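Lytic polysaccharide monooxygenase (Neurospora crassa, PDB 4QI8) probably cleaves cellulose oxidatively, as a secreted copper-dependent monooxygenase that attacks the glycosidic bonds of the chain with the help of an electron donor. Local coordinates at residues 110-115 and 198-203. Sequence-based numbering, arbitrary orientation. Where two conformers were deposited one is given.
Sequences GSQLTW and YPVPTS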
loop_
_atom_site.group_PDB
_atom_site.type_symbol
_atom_site.label_atom_id
_atom_site.label_comp_id
_atom_site.label_asym_id
_atom_site.label_seq_id
_atom_site.Cartn_x
_atom_site.Cartn_y
_atom_site.Cartn_z
ATOM N N GLY A 110 8.776 3.092 22.708
ATOM C CA GLY A 110 9.020 3.829 23.926
ATOM C C GLY A 110 7.847 3.644 24.860
ATOM O O GLY A 110 7.173 2.608 24.824
ATOM N N SER A 111 7.584 4.655 25.680
ATOM C CA SER A 111 6.455 4.615 26.601
ATOM C C SER A 111 5.160 4.411 25.833
ATOM O O SER A 111 4.227 3.820 26.346
ATOM C CB SER A 111 6.372 5.902 27.418
ATOM O OG SER A 111 6.261 7.036 26.580
ATOM N N GLN A 112 5.112 4.934 24.616
ATOM C CA GLN A 112 4.086 4.592 23.643
ATOM C C GLN A 112 4.790 4.266 22.344
ATOM O O GLN A 112 5.989 4.507 22.214
ATOM C CB GLN A 112 3.123 5.757 23.430
ATOM C CG GLN A 112 2.121 5.920 24.555
ATOM C CD GLN A 112 1.157 4.752 24.628
ATOM O OE1 GLN A 112 1.363 3.815 25.390
ATOM N NE2 GLN A 112 0.105 4.797 23.820
ATOM N N LEU A 113 4.059 3.694 21.397
ATOM C CA LEU A 113 4.573 3.532 20.052
ATOM C C LEU A 113 4.426 4.866 19.333
ATOM O O LEU A 113 3.374 5.490 19.398
ATOM C CB LEU A 113 3.796 2.448 19.301
ATOM C CG LEU A 113 3.807 1.045 19.911
ATOM C CD1 LEU A 113 3.103 0.093 18.972
ATOM C CD2 LEU A 113 5.218 0.568 20.219
ATOM N N THR A 114 5.485 5.321 18.690
ATOM C CA THR A 114 5.382 6.500 17.835
ATOM C C THR A 114 5.690 6.104 16.401
ATOM O O THR A 114 6.537 5.243 16.130
ATOM C CB THR A 114 6.281 7.642 18.310
ATOM O OG1 THR A 114 7.620 7.173 18.426
ATOM C CG2 THR A 114 5.817 8.166 19.671
ATOM N N TRP A 115 4.958 6.718 15.493
ATOM C CA TRP A 115 4.976 6.348 14.091
ATOM C C TRP A 115 5.428 7.535 13.263
ATOM O O TRP A 115 4.846 8.618 13.352
ATOM C CB TRP A 115 3.576 5.907 13.664
ATOM C CG TRP A 115 3.009 4.797 14.522
ATOM C CD1 TRP A 115 2.302 4.939 15.682
ATOM C CD2 TRP A 115 3.097 3.380 14.277
ATOM N NE1 TRP A 115 1.948 3.701 16.174
ATOM C CE2 TRP A 115 2.428 2.731 15.334
ATOM C CE3 TRP A 115 3.686 2.603 13.273
ATOM C CZ2 TRP A 115 2.329 1.342 15.412
ATOM C CZ3 TRP A 115 3.590 1.224 13.355
ATOM C CH2 TRP A 115 2.898 0.606 14.406
ATOM N N TYR A 198 -2.030 0.242 26.138
ATOM C CA TYR A 198 -1.406 -0.220 27.393
ATOM C C TYR A 198 -1.898 -1.608 27.759
ATOM O O TYR A 198 -3.054 -1.835 27.693
ATOM C CB TYR A 198 -1.724 0.749 28.529
ATOM C CG TYR A 198 -1.081 2.094 28.351
ATOM C CD1 TYR A 198 0.225 2.318 28.745
ATOM C CD2 TYR A 198 -1.773 3.134 27.760
ATOM C CE1 TYR A 198 0.835 3.538 28.567
ATOM C CE2 TYR A 198 -1.175 4.356 27.580
ATOM C CZ TYR A 198 0.136 4.558 27.981
ATOM O OH TYR A 198 0.715 5.793 27.783
ATOM N N PRO A 199 -1.023 -2.513 28.170
ATOM C CA PRO A 199 0.431 -2.359 28.161
ATOM C C PRO A 199 0.915 -2.137 26.746
ATOM O O PRO A 199 0.360 -2.675 25.792
ATOM C CB PRO A 199 0.941 -3.705 28.677
ATOM C CG PRO A 199 -0.189 -4.314 29.369
ATOM C CD PRO A 199 -1.414 -3.839 28.675
ATOM N N VAL A 200 1.932 -1.306 26.614
ATOM C CA VAL A 200 2.447 -0.982 25.308
ATOM C C VAL A 200 3.227 -2.156 24.778
ATOM O O VAL A 200 4.008 -2.759 25.507
ATOM C CB VAL A 200 3.350 0.238 25.357
ATOM C CG1 VAL A 200 3.696 0.721 23.951
ATOM C CG2 VAL A 200 2.645 1.311 26.079
ATOM N N PRO A 201 3.015 -2.504 23.511
ATOM C CA PRO A 201 3.878 -3.533 22.936
ATOM C C PRO A 201 5.331 -3.090 22.898
ATOM O O PRO A 201 5.621 -1.894 22.856
ATOM C CB PRO A 201 3.342 -3.680 21.510
ATOM C CG PRO A 201 1.922 -3.214 21.588
ATOM C CD PRO A 201 1.930 -2.109 22.593
ATOM N N THR A 202 6.234 -4.059 22.907
ATOM C CA THR A 202 7.657 -3.782 22.772
ATOM C C THR A 202 8.184 -4.269 21.430
ATOM O O THR A 202 9.371 -4.139 21.137
ATOM C CB THR A 202 8.462 -4.438 23.898
ATOM O OG1 THR A 202 8.198 -5.845 23.923
ATOM C CG2 THR A 202 8.076 -3.833 25.235
ATOM N N SER A 203 7.286 -4.802 20.609
ATOM C CA SER A 203 7.605 -5.219 19.252
ATOM C C SER A 203 6.336 -5.067 18.434
ATOM O O SER A 203 5.261 -4.862 18.990
ATOM C CB SER A 203 8.074 -6.669 19.228
ATOM O OG SER A 203 7.061 -7.526 19.709
HETATM O O HOH W 1 7.523 0.033 23.458
#
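With CG anti to its own carbonyl carbon (chi1 -77°) and the chain bent again at chi2 (-66°), Gln112 folds its amide over one face of the Tyr198 ring. The two side chains meet crosswise, with amide and ring planes only 19° apart. The amide lies off the ring centre, near the hydroxyl-bearing rim: Gln112 CD stands 3.5 Å from Tyr198 CZ. Without the amide, as with an alanine here, this face of the tyrosine would probably be uncovered and the ring freer to turn.

Val200 is the wedge of the contact, its two methyls serving different neighbours. CG2 presses against the turn backbone, 3.0 Å from Ser111 O, a tight approach for a methyl and a carbonyl oxygen. CG1, anti to the valine nitrogen, faces Leu113 instead, with Leu113 CD2 4.0 Å away and the two side chains running antiparallel alongside one another. The same CD2 reaches the Pro201 backbone, 3.6 Å from Pro201 O. That carbonyl is also gripped by a bridging water, which donates to Pro201 O at 2.8 Å and to Gly110 O at 2.9 Å, tying the two backbones together.

Within 110-115 the turn is closed by Gly110 N bonding to Gln112 O, while Thr114 pairs with Thr108 in the short antiparallel hairpin of strands 108-109 and 113-114. Beyond it, Trp115 meets Tyr204 edge to face, a further link between the hairpin and the C-terminal loop. The side chain of Leu113 lies about 12 Å from that of the copper ligand His72. Such packing of the long, proline-rich C-terminal loop against a short hairpin at one end of the beta-sandwich is in keeping with the AA9 fold, in which this loop is a recurring feature.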